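Local coordinates for beta-amyloid-like protein (Caenorhabditis elegans, PDB 3K66) that is a worm homologue of the human amyloid precursor protein whose extracellular E2 domain binds heparin and probably takes part in cell adhesion, at residues D140-L145 / R169-I173; L127-K131 / I197-Y201. One frame throughout, in Å; residues are numbered along the deposited sequence.

Contact 1 (D140-L145 / R169-I173)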
ATOM      1  N   ASP A 140       7.860   6.871   3.694  1.00 60.28           N
ATOM      2  CA  ASP A 140       7.133   6.094   4.690  1.00 59.59           C
ATOM      3  C   ASP A 140       5.792   6.781   4.965  1.00 58.90           C
ATOM      4  O   ASP A 140       4.750   6.132   5.058  1.00 58.98           O
ATOM      5  CB  ASP A 140       7.957   5.982   5.981  1.00 58.78           C
ATOM      6  CG  ASP A 140       7.378   4.982   6.966  1.00 59.06           C
ATOM      7  OD1 ASP A 140       6.292   4.413   6.708  1.00 57.76           O
ATOM      8  OD2 ASP A 140       8.016   4.766   8.012  1.00 56.76           O
ATOM      9  N   ARG A 141       5.824   8.100   5.109  1.00 57.77           N
ATOM     10  CA  ARG A 141       4.614   8.872   5.376  1.00 57.94           C
ATOM     11  C   ARG A 141       3.629   8.677   4.227  1.00 58.55           C
ATOM     12  O   ARG A 141       2.503   8.238   4.421  1.00 59.04           O
ATOM     13  CB  ARG A 141       4.966  10.361   5.542  1.00 55.30           C
ATOM     14  CG  ARG A 141       3.843  11.288   5.956  1.00 53.77           C
ATOM     15  CD  ARG A 141       4.436  12.618   6.315  1.00 51.81           C
ATOM     16  NE  ARG A 141       3.466  13.647   6.627  1.00 54.89           N
ATOM     17  CZ  ARG A 141       2.684  14.244   5.735  1.00 56.26           C
ATOM     18  NH1 ARG A 141       2.749  13.911   4.454  1.00 56.27           N
ATOM     19  NH2 ARG A 141       1.829  15.186   6.131  1.00 56.41           N
ATOM     20  N   MET A 142       4.071   8.988   3.020  1.00 60.97           N
ATOM     21  CA  MET A 142       3.227   8.854   1.847  1.00 65.24           C
ATOM     22  C   MET A 142       2.514   7.498   1.806  1.00 64.26           C
ATOM     23  O   MET A 142       1.298   7.439   1.648  1.00 65.67           O
ATOM     24  CB  MET A 142       4.054   9.062   0.580  1.00 67.01           C
ATOM     25  CG  MET A 142       3.290   8.761  -0.684  1.00 75.96           C
ATOM     26  SD  MET A 142       4.421   8.620  -2.070  1.00 81.31           S
ATOM     27  CE  MET A 142       5.340   7.211  -1.594  1.00 85.17           C
ATOM     28  N   HIS A 143       3.261   6.412   1.954  1.00 64.17           N
ATOM     29  CA  HIS A 143       2.631   5.104   1.936  1.00 66.38           C
ATOM     30  C   HIS A 143       1.626   4.936   3.060  1.00 63.55           C
ATOM     31  O   HIS A 143       0.545   4.404   2.853  1.00 63.28           O
ATOM     32  CB  HIS A 143       3.661   3.988   2.045  1.00 71.71           C
ATOM     33  CG  HIS A 143       4.325   3.653   0.748  1.00 79.86           C
ATOM     34  ND1 HIS A 143       4.050   2.495   0.049  1.00 83.48           N
ATOM     35  CD2 HIS A 143       5.258   4.314   0.022  1.00 82.56           C
ATOM     36  CE1 HIS A 143       4.789   2.458  -1.046  1.00 86.21           C
ATOM     37  NE2 HIS A 143       5.532   3.550  -1.087  1.00 85.09           N
ATOM     38  N   THR A 144       1.964   5.390   4.257  1.00 60.91           N
ATOM     39  CA  THR A 144       1.034   5.211   5.354  1.00 60.14           C
ATOM     40  C   THR A 144      -0.267   5.929   5.071  1.00 60.49           C
ATOM     41  O   THR A 144      -1.336   5.340   5.186  1.00 59.59           O
ATOM     42  CB  THR A 144       1.590   5.721   6.681  1.00 58.94           C
ATOM     43  OG1 THR A 144       2.888   5.163   6.907  1.00 58.84           O
ATOM     44  CG2 THR A 144       0.668   5.311   7.819  1.00 56.82           C
ATOM     45  N   LEU A 145      -0.177   7.206   4.724  1.00 61.17           N
ATOM     46  CA  LEU A 145      -1.354   8.001   4.399  1.00 61.69           C
ATOM     47  C   LEU A 145      -2.159   7.297   3.315  1.00 65.50           C
ATOM     48  O   LEU A 145      -3.376   7.100   3.430  1.00 67.59           O
ATOM     49  CB  LEU A 145      -0.919   9.389   3.907  1.00 58.86           C
ATOM     50  CG  LEU A 145      -0.517  10.352   5.022  1.00 58.02           C
ATOM     51  CD1 LEU A 145       0.091  11.613   4.447  1.00 56.11           C
ATOM     52  CD2 LEU A 145      -1.745  10.679   5.839  1.00 53.49           C
ATOM     53  N   ARG A 169       2.367   6.823  13.644  1.00 65.23           N
ATOM     54  CA  ARG A 169       3.474   6.716  12.700  1.00 66.13           C
ATOM     55  C   ARG A 169       3.914   8.098  12.232  1.00 62.97           C
ATOM     56  O   ARG A 169       5.096   8.422  12.251  1.00 62.96           O
ATOM     57  CB  ARG A 169       3.061   5.907  11.480  1.00 68.70           C
ATOM     58  CG  ARG A 169       3.422   4.449  11.547  1.00 75.69           C
ATOM     59  CD  ARG A 169       3.350   3.865  10.160  1.00 82.12           C
ATOM     60  NE  ARG A 169       4.240   2.725  10.014  1.00 86.18           N
ATOM     61  CZ  ARG A 169       3.854   1.559   9.515  1.00 90.01           C
ATOM     62  NH1 ARG A 169       2.595   1.392   9.116  1.00 91.00           N
ATOM     63  NH2 ARG A 169       4.716   0.553   9.430  1.00 91.27           N
ATOM     64  N   LEU A 170       2.952   8.912  11.813  1.00 63.87           N
ATOM     65  CA  LEU A 170       3.265  10.246  11.320  1.00 64.80           C
ATOM     66  C   LEU A 170       3.975  11.118  12.357  1.00 62.16           C
ATOM     67  O   LEU A 170       4.809  11.958  12.008  1.00 60.82           O
ATOM     68  CB  LEU A 170       1.994  10.931  10.792  1.00 63.75           C
ATOM     69  CG  LEU A 170       1.460  10.302   9.499  1.00 64.31           C
ATOM     70  CD1 LEU A 170       0.118  10.883   9.080  1.00 66.51           C
ATOM     71  CD2 LEU A 170       2.457  10.552   8.422  1.00 66.68           C
ATOM     72  N   ARG A 171       3.666  10.892  13.629  1.00 61.27           N
ATOM     73  CA  ARG A 171       4.278  11.644  14.721  1.00 62.87           C
ATOM     74  C   ARG A 171       5.755  11.289  14.830  1.00 60.63           C
ATOM     75  O   ARG A 171       6.633  12.166  14.819  1.00 61.53           O
ATOM     76  CB  ARG A 171       3.586  11.318  16.038  1.00 65.98           C
ATOM     77  CG  ARG A 171       3.135  12.530  16.793  1.00 74.94           C
ATOM     78  CD  ARG A 171       1.984  12.160  17.694  1.00 83.57           C
ATOM     79  NE  ARG A 171       1.115  13.296  17.980  1.00 88.07           N
ATOM     80  CZ  ARG A 171      -0.160  13.177  18.348  1.00 89.98           C
ATOM     81  NH1 ARG A 171      -0.716  11.973  18.470  1.00 88.85           N
ATOM     82  NH2 ARG A 171      -0.882  14.263  18.599  1.00 91.23           N
ATOM     83  N   TYR A 172       6.034   9.998  14.947  1.00 56.06           N
ATOM     84  CA  TYR A 172       7.413   9.582  15.068  1.00 54.04           C
ATOM     85  C   TYR A 172       8.252   9.858  13.839  1.00 51.46           C
ATOM     86  O   TYR A 172       9.460  10.023  13.941  1.00 51.15           O
ATOM     87  CB  TYR A 172       7.504   8.110  15.440  1.00 53.28           C
ATOM     88  CG  TYR A 172       7.418   7.893  16.918  1.00 54.71           C
ATOM     89  CD1 TYR A 172       8.553   7.995  17.733  1.00 56.46           C
ATOM     90  CD2 TYR A 172       6.196   7.599  17.516  1.00 57.63           C
ATOM     91  CE1 TYR A 172       8.467   7.806  19.099  1.00 56.23           C
ATOM     92  CE2 TYR A 172       6.100   7.411  18.892  1.00 57.38           C
ATOM     93  CZ  TYR A 172       7.237   7.516  19.674  1.00 57.17           C
ATOM     94  OH  TYR A 172       7.131   7.352  21.034  1.00 59.49           O
ATOM     95  N   ILE A 173       7.644   9.891  12.664  1.00 49.72           N
ATOM     96  CA  ILE A 173       8.450  10.189  11.483  1.00 50.38           C
ATOM     97  C   ILE A 173       8.975  11.610  11.644  1.00 51.37           C
ATOM     98  O   ILE A 173      10.160  11.899  11.420  1.00 48.99           O
ATOM     99  CB  ILE A 173       7.650  10.073  10.170  1.00 49.95           C
ATOM    100  CG1 ILE A 173       7.382   8.584   9.889  1.00 49.22           C
ATOM    101  CG2 ILE A 173       8.470  10.694   9.018  1.00 48.06           C
ATOM    102  CD1 ILE A 173       6.484   8.333   8.747  1.00 48.32           C
TER
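Asp140 points toward the facing helix, and the end of Ile173 meets its carboxylate: CD1 of Ile173 lies 3.9 Å from CG of Asp140. The charge of Asp140 has its main partner elsewhere, for OD2 forms a salt bridge with Lys103 of helix 55-119. OD1 of Asp140 stands 4.2 Å from NE of Arg169, well out of the guanidinium plane, so the two attract through charge alone, an effect that would probably help to stabilise the ionised carboxylate. One residue on, the backbone of Arg141 offers a second surface to the same isoleucine methyl, its N lying 3.7 Å from CD1 of Ile173. The aliphatic part of Arg141 and the side chain of Leu170 cross at about a right angle, though the exact spacing of this pair is doubtful in the model. Thr144 also points at the partner helix. Its OG1 stays beside its own backbone N (chi1 -51°), which turns the hydroxyl back to donate a 2.8 Å hydrogen bond to O of Asp140, a carbonyl that Thr144 N grips from the other face of its plane. OG1 of Thr144 also touches CD of Arg169 at 3.5 Å, while CG2 of Thr144 packs on that methylene too. Leu145 finishes the row, its CD2 meeting CD1 of Leu170 at 3.7 Å. The touches across the helices are mostly between carbon atoms, and the hydrogen bond and salt bridge named here lie within the helix or go to helix 55-119. The two short segments run antiparallel, at 171°, with their axes 10.2 Å apart, joining helix 123-154 to helix 163-182 within the helical E2 domain; helix 55-119 borders the pair at Gln96, which Arg169 touches, and at Val95, against His143.

Contact 2 (L127-K131 / I197-Y201); sequences LQSLK and IAVTY
Lys131 lays its aliphatic chain over one face of the Tyr201 ring. CD of Lys131 sits 3.6 Å from the centroid of that ring and 13° off its normal, a CH-pi contact almost directly above the centre, while CB of Lys131 comes within 3.5 Å of CE2 of Tyr201 over the same face. Bends at chi2 and chi3 fold the lysine chain across the ring. With CG anti to the backbone N, the Tyr201 ring reaches across to Lys131, and its hydroxyl is hydrogen-bonded to NE of Arg135, one turn further along helix 123-154, so the ring is fixed both by its face and by its OH. Replacing Tyr201 by an alanine would probably strip the Lys131 methylenes of their aromatic cover and leave NE of Arg135 without its hydroxyl partner. A turn earlier on the second helix, Ala198 receives Leu130, whose CD2 lies 3.5 Å from CB of Ala198. The small methyl of Ala198 is consistent with the close approach here, where CA of Lys131 and CA of Ala198 are 6.4 Å apart. Leu127 closes the other end, its CD2 meeting CG2 of Ile197 at 3.8 Å, with the two side chains crossing at about a right angle. These contacts bring helix 123-154 and helix 195-209 together with axes 10.1 Å apart, running in roughly the same direction at a crossing angle of -27°. Leu130 also touches Tyr110 of helix 55-119 and Thr180 of helix 163-182, and Val199 rests on Leu181, so the pair is built into a bundle of four helices.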
ATOM      1  N   LEU A 127      24.915  16.657   3.265  1.00 65.78           N
ATOM      2  CA  LEU A 127      23.612  17.062   2.748  1.00 65.55           C
ATOM      3  C   LEU A 127      22.930  15.994   1.887  1.00 67.74           C
ATOM      4  O   LEU A 127      21.797  15.602   2.155  1.00 68.62           O
ATOM      5  CB  LEU A 127      23.768  18.352   1.944  1.00 63.55           C
ATOM      6  CG  LEU A 127      22.561  18.930   1.200  1.00 61.82           C
ATOM      7  CD1 LEU A 127      21.353  19.006   2.108  1.00 61.66           C
ATOM      8  CD2 LEU A 127      22.912  20.317   0.710  1.00 60.74           C
ATOM      9  N   GLN A 128      23.622  15.520   0.854  1.00 71.84           N
ATOM     10  CA  GLN A 128      23.066  14.495  -0.033  1.00 73.54           C
ATOM     11  C   GLN A 128      22.669  13.294   0.792  1.00 73.77           C
ATOM     12  O   GLN A 128      21.745  12.554   0.447  1.00 74.77           O
ATOM     13  CB  GLN A 128      24.096  14.066  -1.082  1.00 74.31           C
ATOM     14  CG  GLN A 128      23.676  14.454  -2.384  1.00 78.94           C
ATOM     15  N   SER A 129      23.380  13.113   1.898  1.00 71.41           N
ATOM     16  CA  SER A 129      23.119  11.997   2.793  1.00 70.13           C
ATOM     17  C   SER A 129      21.819  12.238   3.554  1.00 68.84           C
ATOM     18  O   SER A 129      20.944  11.369   3.646  1.00 67.80           O
ATOM     19  CB  SER A 129      24.278  11.839   3.769  1.00 71.24           C
ATOM     20  OG  SER A 129      24.246  10.549   4.332  1.00 72.97           O
ATOM     21  N   LEU A 130      21.703  13.451   4.081  1.00 66.94           N
ATOM     22  CA  LEU A 130      20.531  13.872   4.837  1.00 64.36           C
ATOM     23  C   LEU A 130      19.269  13.812   3.974  1.00 64.85           C
ATOM     24  O   LEU A 130      18.266  13.205   4.369  1.00 64.91           O
ATOM     25  CB  LEU A 130      20.747  15.293   5.350  1.00 59.18           C
ATOM     26  CG  LEU A 130      19.825  15.747   6.468  1.00 57.06           C
ATOM     27  CD1 LEU A 130      19.891  14.731   7.598  1.00 55.36           C
ATOM     28  CD2 LEU A 130      20.272  17.116   6.973  1.00 51.33           C
ATOM     29  N   LYS A 131      19.337  14.431   2.793  1.00 63.48           N
ATOM     30  CA  LYS A 131      18.206  14.457   1.871  1.00 63.77           C
ATOM     31  C   LYS A 131      17.741  13.047   1.552  1.00 64.17           C
ATOM     32  O   LYS A 131      16.553  12.804   1.343  1.00 64.82           O
ATOM     33  CB  LYS A 131      18.566  15.194   0.576  1.00 64.47           C
ATOM     34  CG  LYS A 131      19.132  16.583   0.829  1.00 67.37           C
ATOM     35  CD  LYS A 131      18.819  17.592  -0.270  1.00 68.15           C
ATOM     36  CE  LYS A 131      19.755  17.446  -1.454  1.00 70.53           C
ATOM     37  NZ  LYS A 131      19.624  18.585  -2.409  1.00 69.45           N
ATOM     38  N   ILE A 197      19.055  24.393   4.142  1.00 66.63           N
ATOM     39  CA  ILE A 197      18.878  23.737   2.846  1.00 66.27           C
ATOM     40  C   ILE A 197      18.058  22.443   2.972  1.00 64.95           C
ATOM     41  O   ILE A 197      17.115  22.204   2.202  1.00 64.33           O
ATOM     42  CB  ILE A 197      20.225  23.406   2.180  1.00 67.78           C
ATOM     43  CG1 ILE A 197      21.033  24.689   1.981  1.00 67.89           C
ATOM     44  CG2 ILE A 197      19.985  22.768   0.815  1.00 65.57           C
ATOM     45  CD1 ILE A 197      22.377  24.454   1.328  1.00 69.13           C
ATOM     46  N   ALA A 198      18.422  21.614   3.947  1.00 63.72           N
ATOM     47  CA  ALA A 198      17.731  20.354   4.198  1.00 59.62           C
ATOM     48  C   ALA A 198      16.290  20.574   4.649  1.00 58.23           C
ATOM     49  O   ALA A 198      15.396  19.828   4.247  1.00 56.58           O
ATOM     50  CB  ALA A 198      18.491  19.541   5.267  1.00 56.48           C
ATOM     51  N   VAL A 199      16.061  21.592   5.488  1.00 56.65           N
ATOM     52  CA  VAL A 199      14.707  21.873   5.992  1.00 56.27           C
ATOM     53  C   VAL A 199      13.763  22.251   4.846  1.00 56.13           C
ATOM     54  O   VAL A 199      12.646  21.743   4.754  1.00 53.39           O
ATOM     55  CB  VAL A 199      14.683  23.010   7.068  1.00 57.02           C
ATOM     56  CG1 VAL A 199      13.251  23.317   7.450  1.00 54.75           C
ATOM     57  CG2 VAL A 199      15.442  22.591   8.325  1.00 55.92           C
ATOM     58  N   THR A 200      14.209  23.153   3.975  1.00 57.61           N
ATOM     59  CA  THR A 200      13.395  23.545   2.833  1.00 57.73           C
ATOM     60  C   THR A 200      13.159  22.313   1.948  1.00 58.12           C
ATOM     61  O   THR A 200      12.038  22.054   1.472  1.00 55.92           O
ATOM     62  CB  THR A 200      14.073  24.657   2.036  1.00 57.54           C
ATOM     63  OG1 THR A 200      14.326  25.762   2.912  1.00 57.50           O
ATOM     64  CG2 THR A 200      13.170  25.119   0.871  1.00 56.99           C
ATOM     65  N   TYR A 201      14.218  21.535   1.760  1.00 58.07           N
ATOM     66  CA  TYR A 201      14.118  20.326   0.963  1.00 58.40           C
ATOM     67  C   TYR A 201      13.031  19.443   1.533  1.00 58.73           C
ATOM     68  O   TYR A 201      12.261  18.824   0.800  1.00 59.44           O
ATOM     69  CB  TYR A 201      15.429  19.546   0.963  1.00 60.07           C
ATOM     70  CG  TYR A 201      15.345  18.246   0.185  1.00 61.42           C
ATOM     71  CD1 TYR A 201      15.328  18.235  -1.210  1.00 60.94           C
ATOM     72  CD2 TYR A 201      15.275  17.022   0.853  1.00 61.19           C
ATOM     73  CE1 TYR A 201      15.248  17.041  -1.911  1.00 61.80           C
ATOM     74  CE2 TYR A 201      15.196  15.832   0.167  1.00 61.37           C
ATOM     75  CZ  TYR A 201      15.183  15.849  -1.219  1.00 62.31           C
ATOM     76  OH  TYR A 201      15.113  14.658  -1.906  1.00 62.32           O
TER

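Helix 123-154 takes part in both contacts: its earlier portion, 127-131, packs on helix 195-209 in contact 2, and its later portion, 140-145, on helix 163-182 in contact 1. The centres are 19 Å apart and the nearest atoms about 11 Å, so the two do not touch. Along the chain the order is 127-131, 140-145, 169-173, 197-201, which places both segments of contact 1 between those of contact 2. One helix thus has an antiparallel neighbour in contact 1 and a roughly parallel one in contact 2, and with helix 55-119 alongside, the C-terminal half of this elongated E2 domain forms a helical bundle.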